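Local coordinates for protein uncharacterized tRNA/rRNA methyltransferase HI0380 (Haemophilus influenzae, PDB 3ILK) that is of unconfirmed function but probably methylates tRNA or rRNA using S-adenosyl-L-methionine, as expected of a TrmH-family member of the SPOUT superfamily, at residues A53-E56 against N57-K60; A83-R86 against H87-N90; F113-R117 against I118-N122. All blocks are in the same frame, centred on the assembly; numbering follows the deposited sequence.

Interaction 1. Residues A53-E56 against N57-K60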
ATOM      1  N   ALA A  53     -14.619 -17.682 -11.223  1.00 20.52           N
ATOM      2  CA  ALA A  53     -15.346 -17.143 -10.078  1.00 21.77           C
ATOM      3  C   ALA A  53     -16.154 -15.854 -10.362  1.00 21.67           C
ATOM      4  O   ALA A  53     -16.106 -14.917  -9.586  1.00 22.20           O
ATOM      5  CB  ALA A  53     -14.374 -16.947  -8.862  1.00 20.35           C
ATOM      6  N   GLY A  54     -16.873 -15.820 -11.474  1.00 21.45           N
ATOM      7  CA  GLY A  54     -17.588 -14.629 -11.905  1.00 21.22           C
ATOM      8  C   GLY A  54     -16.855 -13.877 -13.020  1.00 21.77           C
ATOM      9  O   GLY A  54     -17.368 -12.865 -13.550  1.00 22.07           O
ATOM     10  N   ALA A  55     -15.664 -14.342 -13.378  1.00 20.84           N
ATOM     11  CA  ALA A  55     -14.960 -13.761 -14.502  1.00 20.61           C
ATOM     12  C   ALA A  55     -15.134 -14.606 -15.771  1.00 20.82           C
ATOM     13  O   ALA A  55     -14.242 -14.658 -16.641  1.00 21.71           O
ATOM     14  CB  ALA A  55     -13.489 -13.581 -14.164  1.00 19.80           C
ATOM     15  N   GLU A  56     -16.274 -15.266 -15.908  1.00 20.38           N
ATOM     16  CA  GLU A  56     -16.504 -16.116 -17.071  1.00 21.16           C
ATOM     17  C   GLU A  56     -16.441 -15.347 -18.390  1.00 20.81           C
ATOM     18  O   GLU A  56     -16.009 -15.894 -19.408  1.00 20.79           O
ATOM     19  CB  GLU A  56     -17.846 -16.839 -16.989  1.00 21.42           C
ATOM     20  CG  GLU A  56     -17.936 -17.932 -15.922  1.00 25.19           C
ATOM     21  CD  GLU A  56     -18.254 -17.384 -14.532  1.00 30.93           C
ATOM     22  OE1 GLU A  56     -18.266 -16.147 -14.353  1.00 30.99           O
ATOM     23  OE2 GLU A  56     -18.508 -18.195 -13.610  1.00 34.63           O
ATOM     24  N   ASN A  57     -16.901 -14.097 -18.376  1.00 19.98           N
ATOM     25  CA  ASN A  57     -16.952 -13.301 -19.592  1.00 20.76           C
ATOM     26  C   ASN A  57     -15.573 -13.248 -20.247  1.00 20.48           C
ATOM     27  O   ASN A  57     -15.436 -13.370 -21.500  1.00 19.50           O
ATOM     28  CB  ASN A  57     -17.482 -11.885 -19.306  1.00 20.86           C
ATOM     29  CG  ASN A  57     -16.584 -11.095 -18.313  1.00 25.75           C
ATOM     30  OD1 ASN A  57     -16.351 -11.511 -17.150  1.00 27.61           O
ATOM     31  ND2 ASN A  57     -16.078  -9.952 -18.774  1.00 28.07           N
ATOM     32  N   ILE A  58     -14.552 -13.090 -19.397  1.00 20.62           N
ATOM     33  CA  ILE A  58     -13.150 -12.986 -19.865  1.00 20.65           C
ATOM     34  C   ILE A  58     -12.707 -14.292 -20.535  1.00 20.73           C
ATOM     35  O   ILE A  58     -12.143 -14.256 -21.610  1.00 19.64           O
ATOM     36  CB  ILE A  58     -12.205 -12.486 -18.725  1.00 20.73           C
ATOM     37  CG1 ILE A  58     -12.618 -11.060 -18.289  1.00 22.61           C
ATOM     38  CG2 ILE A  58     -10.724 -12.629 -19.128  1.00 17.37           C
ATOM     39  CD1 ILE A  58     -11.928 -10.488 -17.006  1.00 24.88           C
ATOM     40  N   VAL A  59     -13.050 -15.435 -19.928  1.00 20.38           N
ATOM     41  CA  VAL A  59     -12.757 -16.753 -20.484  1.00 19.81           C
ATOM     42  C   VAL A  59     -13.524 -17.010 -21.788  1.00 20.27           C
ATOM     43  O   VAL A  59     -12.934 -17.545 -22.753  1.00 20.20           O
ATOM     44  CB  VAL A  59     -13.101 -17.859 -19.464  1.00 20.55           C
ATOM     45  CG1 VAL A  59     -12.837 -19.290 -20.041  1.00 18.15           C
ATOM     46  CG2 VAL A  59     -12.367 -17.629 -18.170  1.00 18.31           C
ATOM     47  N   LYS A  60     -14.803 -16.596 -21.841  1.00 20.33           N
ATOM     48  CA  LYS A  60     -15.630 -16.757 -23.071  1.00 21.44           C
ATOM     49  C   LYS A  60     -15.048 -15.988 -24.235  1.00 20.81           C
ATOM     50  O   LYS A  60     -14.981 -16.477 -25.382  1.00 20.78           O
ATOM     51  CB  LYS A  60     -17.085 -16.249 -22.845  1.00 21.97           C
ATOM     52  CG  LYS A  60     -17.966 -17.097 -21.935  1.00 23.54           C
ATOM     53  CD  LYS A  60     -19.360 -16.417 -21.822  1.00 26.85           C
ATOM     54  CE  LYS A  60     -20.255 -17.150 -20.854  1.00 28.57           C
ATOM     55  NZ  LYS A  60     -21.585 -16.484 -20.633  1.00 28.34           N
TER

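Interaction 2. Residues A83-R86 against H87-N90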
ATOM      1  N   ALA A  83      12.683 -14.728 -16.283  1.00 25.40           N
ATOM      2  CA  ALA A  83      13.726 -14.784 -15.280  1.00 25.62           C
ATOM      3  C   ALA A  83      14.746 -13.678 -15.532  1.00 26.10           C
ATOM      4  O   ALA A  83      14.824 -13.046 -16.617  1.00 24.76           O
ATOM      5  CB  ALA A  83      14.420 -16.160 -15.275  1.00 26.12           C
ATOM      6  N   ARG A  84      15.546 -13.454 -14.505  1.00 25.82           N
ATOM      7  CA  ARG A  84      16.574 -12.450 -14.571  1.00 26.56           C
ATOM      8  C   ARG A  84      17.779 -13.013 -15.321  1.00 25.58           C
ATOM      9  O   ARG A  84      18.815 -13.235 -14.752  1.00 26.93           O
ATOM     10  CB  ARG A  84      16.905 -11.935 -13.152  1.00 27.05           C
ATOM     11  CG  ARG A  84      17.347 -10.461 -13.198  1.00 31.84           C
ATOM     12  CD  ARG A  84      17.372  -9.712 -11.855  1.00 35.91           C
ATOM     13  NE  ARG A  84      17.115  -8.296 -12.161  1.00 43.68           N
ATOM     14  CZ  ARG A  84      17.873  -7.555 -12.976  1.00 46.16           C
ATOM     15  NH1 ARG A  84      18.963  -8.075 -13.540  1.00 49.58           N
ATOM     16  NH2 ARG A  84      17.560  -6.290 -13.231  1.00 48.67           N
ATOM     17  N   LEU A  85      17.596 -13.231 -16.622  1.00 24.92           N
ATOM     18  CA  LEU A  85      18.582 -13.789 -17.532  1.00 22.83           C
ATOM     19  C   LEU A  85      19.629 -12.748 -17.874  1.00 22.58           C
ATOM     20  O   LEU A  85      19.299 -11.667 -18.398  1.00 22.30           O
ATOM     21  CB  LEU A  85      17.897 -14.323 -18.800  1.00 22.36           C
ATOM     22  CG  LEU A  85      17.001 -15.560 -18.523  1.00 22.93           C
ATOM     23  CD1 LEU A  85      16.213 -15.963 -19.744  1.00 23.71           C
ATOM     24  CD2 LEU A  85      17.851 -16.726 -18.063  1.00 20.57           C
ATOM     25  N   ARG A  86      20.888 -13.072 -17.599  1.00 20.85           N
ATOM     26  CA  ARG A  86      21.965 -12.109 -17.833  1.00 20.23           C
ATOM     27  C   ARG A  86      22.053 -11.583 -19.288  1.00 20.68           C
ATOM     28  O   ARG A  86      22.385 -10.419 -19.480  1.00 20.30           O
ATOM     29  CB  ARG A  86      23.313 -12.606 -17.297  1.00 20.01           C
ATOM     30  CG  ARG A  86      23.933 -13.779 -18.072  1.00 18.60           C
ATOM     31  CD  ARG A  86      25.270 -14.215 -17.520  1.00 17.71           C
ATOM     32  NE  ARG A  86      25.712 -15.409 -18.240  1.00 20.89           N
ATOM     33  CZ  ARG A  86      26.963 -15.861 -18.308  1.00 22.25           C
ATOM     34  NH1 ARG A  86      27.236 -16.966 -19.017  1.00 20.19           N
ATOM     35  NH2 ARG A  86      27.940 -15.213 -17.681  1.00 21.26           N
ATOM     36  N   HIS A  87      21.729 -12.401 -20.303  1.00 19.82           N
ATOM     37  CA  HIS A  87      21.813 -11.904 -21.691  1.00 19.84           C
ATOM     38  C   HIS A  87      20.705 -10.880 -22.086  1.00 19.13           C
ATOM     39  O   HIS A  87      20.751 -10.281 -23.168  1.00 18.90           O
ATOM     40  CB  HIS A  87      21.837 -13.073 -22.691  1.00 19.30           C
ATOM     41  CG  HIS A  87      20.478 -13.609 -23.027  1.00 17.20           C
ATOM     42  ND1 HIS A  87      19.759 -14.408 -22.168  1.00 19.77           N
ATOM     43  CD2 HIS A  87      19.740 -13.517 -24.157  1.00 17.43           C
ATOM     44  CE1 HIS A  87      18.622 -14.764 -22.741  1.00 19.96           C
ATOM     45  NE2 HIS A  87      18.596 -14.254 -23.962  1.00 16.49           N
ATOM     46  N   LEU A  88      19.737 -10.692 -21.193  1.00 19.72           N
ATOM     47  CA  LEU A  88      18.623  -9.755 -21.389  1.00 20.51           C
ATOM     48  C   LEU A  88      18.774  -8.487 -20.609  1.00 20.61           C
ATOM     49  O   LEU A  88      17.824  -7.687 -20.517  1.00 19.60           O
ATOM     50  CB  LEU A  88      17.322 -10.398 -20.952  1.00 19.83           C
ATOM     51  CG  LEU A  88      16.945 -11.644 -21.773  1.00 22.05           C
ATOM     52  CD1 LEU A  88      15.663 -12.194 -21.217  1.00 21.49           C
ATOM     53  CD2 LEU A  88      16.809 -11.254 -23.232  1.00 20.14           C
ATOM     54  N   GLN A  89      19.949  -8.333 -20.011  1.00 21.14           N
ATOM     55  CA  GLN A  89      20.208  -7.267 -19.060  1.00 22.63           C
ATOM     56  C   GLN A  89      19.839  -5.892 -19.618  1.00 22.71           C
ATOM     57  O   GLN A  89      19.481  -4.994 -18.880  1.00 22.21           O
ATOM     58  CB  GLN A  89      21.682  -7.283 -18.669  1.00 23.03           C
ATOM     59  CG  GLN A  89      21.926  -7.120 -17.184  1.00 29.82           C
ATOM     60  CD  GLN A  89      22.777  -5.893 -16.831  1.00 37.56           C
ATOM     61  OE1 GLN A  89      22.481  -5.173 -15.855  1.00 42.06           O
ATOM     62  NE2 GLN A  89      23.837  -5.648 -17.612  1.00 39.27           N
ATOM     63  N   ASN A  90      19.935  -5.722 -20.929  1.00 23.81           N
ATOM     64  CA  ASN A  90      19.716  -4.392 -21.534  1.00 23.34           C
ATOM     65  C   ASN A  90      18.233  -3.998 -21.512  1.00 22.69           C
ATOM     66  O   ASN A  90      17.898  -2.824 -21.580  1.00 19.75           O
ATOM     67  CB  ASN A  90      20.177  -4.402 -22.981  1.00 23.21           C
ATOM     68  CG  ASN A  90      21.665  -4.572 -23.113  1.00 28.65           C
ATOM     69  OD1 ASN A  90      22.461  -4.069 -22.286  1.00 33.22           O
ATOM     70  ND2 ASN A  90      22.073  -5.263 -24.173  1.00 31.86           N
TER

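Interaction 3. Residues F113-R117 against I118-N122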
ATOM      1  N   PHE A 113       2.976 -13.994 -20.855  1.00 22.38           N
ATOM      2  CA  PHE A 113       3.339 -14.839 -19.726  1.00 23.08           C
ATOM      3  C   PHE A 113       3.780 -16.169 -20.272  1.00 24.70           C
ATOM      4  O   PHE A 113       2.970 -16.930 -20.872  1.00 25.94           O
ATOM      5  CB  PHE A 113       2.150 -14.949 -18.762  1.00 21.05           C
ATOM      6  CG  PHE A 113       1.806 -13.632 -18.084  1.00 22.12           C
ATOM      7  CD1 PHE A 113       1.049 -12.652 -18.751  1.00 20.36           C
ATOM      8  CD2 PHE A 113       2.253 -13.372 -16.791  1.00 18.89           C
ATOM      9  CE1 PHE A 113       0.742 -11.437 -18.127  1.00 25.59           C
ATOM     10  CE2 PHE A 113       1.970 -12.162 -16.174  1.00 22.17           C
ATOM     11  CZ  PHE A 113       1.221 -11.186 -16.848  1.00 20.84           C
ATOM     12  N   GLY A 114       5.073 -16.472 -20.073  1.00 24.94           N
ATOM     13  CA  GLY A 114       5.652 -17.665 -20.669  1.00 23.46           C
ATOM     14  C   GLY A 114       5.282 -18.790 -19.759  1.00 25.17           C
ATOM     15  O   GLY A 114       4.726 -18.568 -18.678  1.00 23.07           O
ATOM     16  N   ARG A 115       5.577 -20.001 -20.205  1.00 26.11           N
ATOM     17  CA  ARG A 115       5.359 -21.198 -19.431  1.00 28.82           C
ATOM     18  C   ARG A 115       6.104 -21.212 -18.088  1.00 29.74           C
ATOM     19  O   ARG A 115       7.297 -20.880 -18.009  1.00 28.63           O
ATOM     20  CB  ARG A 115       5.830 -22.381 -20.264  1.00 29.78           C
ATOM     21  CG  ARG A 115       5.209 -22.441 -21.655  1.00 35.22           C
ATOM     22  CD  ARG A 115       6.189 -23.004 -22.740  1.00 40.65           C
ATOM     23  NE  ARG A 115       6.823 -21.862 -23.420  1.00 46.02           N
ATOM     24  CZ  ARG A 115       6.775 -21.615 -24.732  1.00 43.09           C
ATOM     25  NH1 ARG A 115       7.359 -20.547 -25.202  1.00 32.69           N
ATOM     26  NH2 ARG A 115       6.135 -22.420 -25.570  1.00 46.91           N
ATOM     27  N   GLU A 116       5.392 -21.644 -17.039  1.00 30.70           N
ATOM     28  CA  GLU A 116       5.949 -21.841 -15.710  1.00 31.53           C
ATOM     29  C   GLU A 116       7.211 -22.738 -15.807  1.00 31.03           C
ATOM     30  O   GLU A 116       7.211 -23.750 -16.484  1.00 31.66           O
ATOM     31  CB  GLU A 116       4.866 -22.494 -14.832  1.00 33.42           C
ATOM     32  CG  GLU A 116       4.794 -21.999 -13.371  1.00 36.86           C
ATOM     33  CD  GLU A 116       3.482 -22.382 -12.679  1.00 38.70           C
ATOM     34  OE1 GLU A 116       2.388 -21.892 -13.100  1.00 33.76           O
ATOM     35  OE2 GLU A 116       3.553 -23.177 -11.687  1.00 43.19           O
ATOM     36  N   ARG A 117       8.294 -22.298 -15.172  1.00 31.80           N
ATOM     37  CA  ARG A 117       9.592 -23.001 -15.120  0.50 31.43           C
ATOM     38  C   ARG A 117      10.201 -23.393 -16.483  1.00 31.22           C
ATOM     39  O   ARG A 117      11.027 -24.327 -16.569  1.00 32.74           O
ATOM     40  CB  ARG A 117       9.555 -24.223 -14.182  0.50 31.49           C
ATOM     41  CG  ARG A 117       9.271 -23.906 -12.710  0.50 31.95           C
ATOM     42  CD  ARG A 117      10.339 -24.491 -11.773  0.50 30.48           C
ATOM     43  NE  ARG A 117      10.612 -25.915 -11.976  0.50 29.23           N
ATOM     44  CZ  ARG A 117      11.768 -26.496 -11.655  0.50 28.51           C
ATOM     45  NH1 ARG A 117      12.757 -25.769 -11.141  0.50 27.52           N
ATOM     46  NH2 ARG A 117      11.950 -27.796 -11.859  0.50 26.89           N
ATOM     47  N   ILE A 118       9.829 -22.675 -17.541  1.00 28.47           N
ATOM     48  CA  ILE A 118      10.394 -22.899 -18.873  1.00 26.22           C
ATOM     49  C   ILE A 118      10.670 -21.517 -19.517  1.00 26.16           C
ATOM     50  O   ILE A 118      11.748 -21.264 -20.060  1.00 25.75           O
ATOM     51  CB  ILE A 118       9.425 -23.735 -19.768  1.00 25.57           C
ATOM     52  CG1 ILE A 118       9.185 -25.139 -19.169  1.00 27.88           C
ATOM     53  CG2 ILE A 118       9.963 -23.813 -21.204  1.00 24.65           C
ATOM     54  CD1 ILE A 118       8.002 -25.881 -19.818  1.00 26.59           C
ATOM     55  N   GLY A 119       9.670 -20.642 -19.411  1.00 25.16           N
ATOM     56  CA  GLY A 119       9.668 -19.332 -19.977  1.00 24.57           C
ATOM     57  C   GLY A 119       9.378 -19.342 -21.474  1.00 25.17           C
ATOM     58  O   GLY A 119       8.801 -20.269 -22.015  1.00 24.47           O
ATOM     59  N   LEU A 120       9.923 -18.338 -22.140  1.00 22.93           N
ATOM     60  CA  LEU A 120       9.827 -18.151 -23.563  1.00 23.19           C
ATOM     61  C   LEU A 120      11.107 -18.587 -24.288  1.00 21.32           C
ATOM     62  O   LEU A 120      12.211 -18.651 -23.703  1.00 21.55           O
ATOM     63  CB  LEU A 120       9.581 -16.640 -23.867  1.00 20.96           C
ATOM     64  CG  LEU A 120       8.336 -16.046 -23.168  1.00 24.51           C
ATOM     65  CD1 LEU A 120       8.350 -14.499 -23.318  1.00 20.85           C
ATOM     66  CD2 LEU A 120       6.978 -16.580 -23.706  1.00 19.04           C
ATOM     67  N   THR A 121      10.951 -18.872 -25.580  1.00 21.42           N
ATOM     68  CA  THR A 121      12.016 -19.418 -26.387  1.00 19.93           C
ATOM     69  C   THR A 121      12.835 -18.203 -26.777  1.00 20.27           C
ATOM     70  O   THR A 121      12.358 -17.056 -26.639  1.00 18.02           O
ATOM     71  CB  THR A 121      11.494 -20.160 -27.675  1.00 20.75           C
ATOM     72  OG1 THR A 121      10.795 -19.217 -28.488  1.00 22.43           O
ATOM     73  CG2 THR A 121      10.517 -21.325 -27.311  1.00 21.26           C
ATOM     74  N   ASN A 122      14.065 -18.472 -27.216  1.00 19.67           N
ATOM     75  CA  ASN A 122      14.900 -17.519 -27.880  1.00 21.44           C
ATOM     76  C   ASN A 122      14.149 -16.623 -28.865  1.00 21.71           C
ATOM     77  O   ASN A 122      14.209 -15.444 -28.705  1.00 24.64           O
ATOM     78  CB  ASN A 122      16.017 -18.246 -28.649  1.00 21.11           C
ATOM     79  CG  ASN A 122      17.367 -18.138 -27.995  1.00 22.51           C
ATOM     80  OD1 ASN A 122      17.607 -17.266 -27.142  1.00 27.63           O
ATOM     81  ND2 ASN A 122      18.299 -19.008 -28.420  1.00 20.63           N
TER

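Interaction 1. Residues A53-E56 against N57-K60
The flat carboxamide of Asn57 meets the backbone of Ala55 with its oxygen: OD1 lies 3.6 Å from Ala55 C and about as far from its CA. A chi1 of 61° sets CG between the backbone N and the carbonyl carbon, and this swings the amide back over the start of the helix. OD1 also stands 4.0 Å from Gly54 O. The ammonium of Lys29 hydrogen-bonds to both oxygens and so ties them together. The other flat group, the Glu56 carboxylate, is brought back along its own chain by a bend at chi2 (83°), which places OE1 2.7 Å from Glu56 N. A negative group here probably suits the positive end of the helix dipole.

Ala55 holds the N-cap position and starts the helical bonding, its O receiving a weak, bent bond from Ile58 N. The first firm turn follows, with Lys60 N 2.8 Å from Glu56 O. Lys60 CG flanks that same oxygen at 3.4 Å before the chain extends outward, and Val59 CB approaches it as well. Before the cap, Gly54 has a positive phi at which any CB would press on the preceding carbonyl oxygen, so glycine fits the tight approach. Ala55, small enough for a close approach, and the branched Ile58 and Val59 are buried.

Ala55, Ile58 and Val59 rest on helix 18-31, Val59 touching Ala25, while Glu56, Val59 and Lys60 lean on Tyr49 of helix 46-50. Ala53 O reaches Tyr140 OH of the second subunit, so the loop between helices 46-50 and 56-61 borders the dimer interface.

Interaction 2. Residues A83-R86 against H87-N90
The Leu85 side chain runs alongside those of His87 and Leu88, all three directed to the same side. Its CB comes in obliquely to the ring, 3.8 Å from His87 ND1; Leu85 CD1 adds a contact of 4.0 Å to His87 CE1. Leu88 takes one face of that imidazole: its CG stands 3.7 Å above the ring plane, displaced toward the rim. The histidine is brought there by a chi1 of 83°, which places the ring between the backbone N and the carbonyl carbon and turns it back toward the two leucines. Leu85 CB and Leu88 CD1, 3.9 Å apart, complete a small apolar cluster. Leu88 is its buried member and also touches Ser82, whereas Leu85 and His87 are exposed; a branched aliphatic chain suits the inner place, and an imidazole, part apolar and part polar, suits the outer one.

The backbone sets this spacing. Leu88 N donates to Leu85 O at 3.0 Å with an N-H...O angle of 156°, and Gln89 N donates to Arg86 O at 3.3 Å. Two successive i to i+3 bonds of this kind make a 3-10 turn. Gln89 CB sits close beside Arg86 O as well, 3.3 Å from it. Just before the turn, Arg84 forms the centre of an inverse gamma turn, closed by a weak bond from Leu85 N to Ala83 O.

This short 3-10 turn belongs to the loop after strand 77-81; Thr81 at the end of the strand and Ser82 and Ala83 just after it probably bind S-adenosyl-L-methionine, as in related enzymes of the SPOUT fold.

Interaction 3. Residues F113-R117 against I118-N122
Arg115 O grips two backbone N-H groups, taking Ile118 N at 3.1 Å to close a type II beta turn with Glu116 and Arg117 at its corners, and Gly119 N at 2.8 Å, which comes in on a lone pair of that oxygen, within the carbonyl plane. The Arg115 side chain then returns the grip: bent at chi2 and chi3, it curls back so that NE donates to Gly119 O at 2.9 Å (N-H...O angle 161°), with the acceptor at the guanidinium edge, near its plane. Arg115 CB and Ile118 CB, 3.9 Å apart, begin two side chains that run obliquely past each other. Salt bridges from NH1 to Glu124 and from NH2 to Glu14 fix the far end of the arginine.

Leu120 CD2 packs on Gly114 CA at 3.5 Å, where a CB would collide with Leu120 CG; Gly119, at positive phi, also suits its place. Thr121 N-caps helix 122-126. Glu116 OE1 is held by Leu145 N.

The sequence from Gly114 to Leu120 matches the conserved Gly-x-Glu-x-x-Gly-Leu motif of SpoU methylases, and Gly114 probably lines the S-adenosyl-L-methionine site.

Overall arrangement
All three contacts are local turns of the SpoU methylase domain, but they serve different places. Interaction 1 is partly buried, starting a helix against helices 18-31 and 46-50, away from the probable cofactor site. Interactions 2 and 3 are surface loops that follow strands 77-81 and 109-113 of the parallel sheet; their nearest atoms are about 4 Å apart, and each holds part of the probable S-adenosyl-L-methionine site. Their chemistry diverges accordingly: helical backbone bonds with apolar anchoring in interaction 1, a leucine-histidine cluster on a 3-10 turn in interaction 2, and arginine-centred polar bonding in interaction 3. Interaction 1 hydrogen-bonds to the second subunit, and interaction 3 reaches it through a long, weak ion pair.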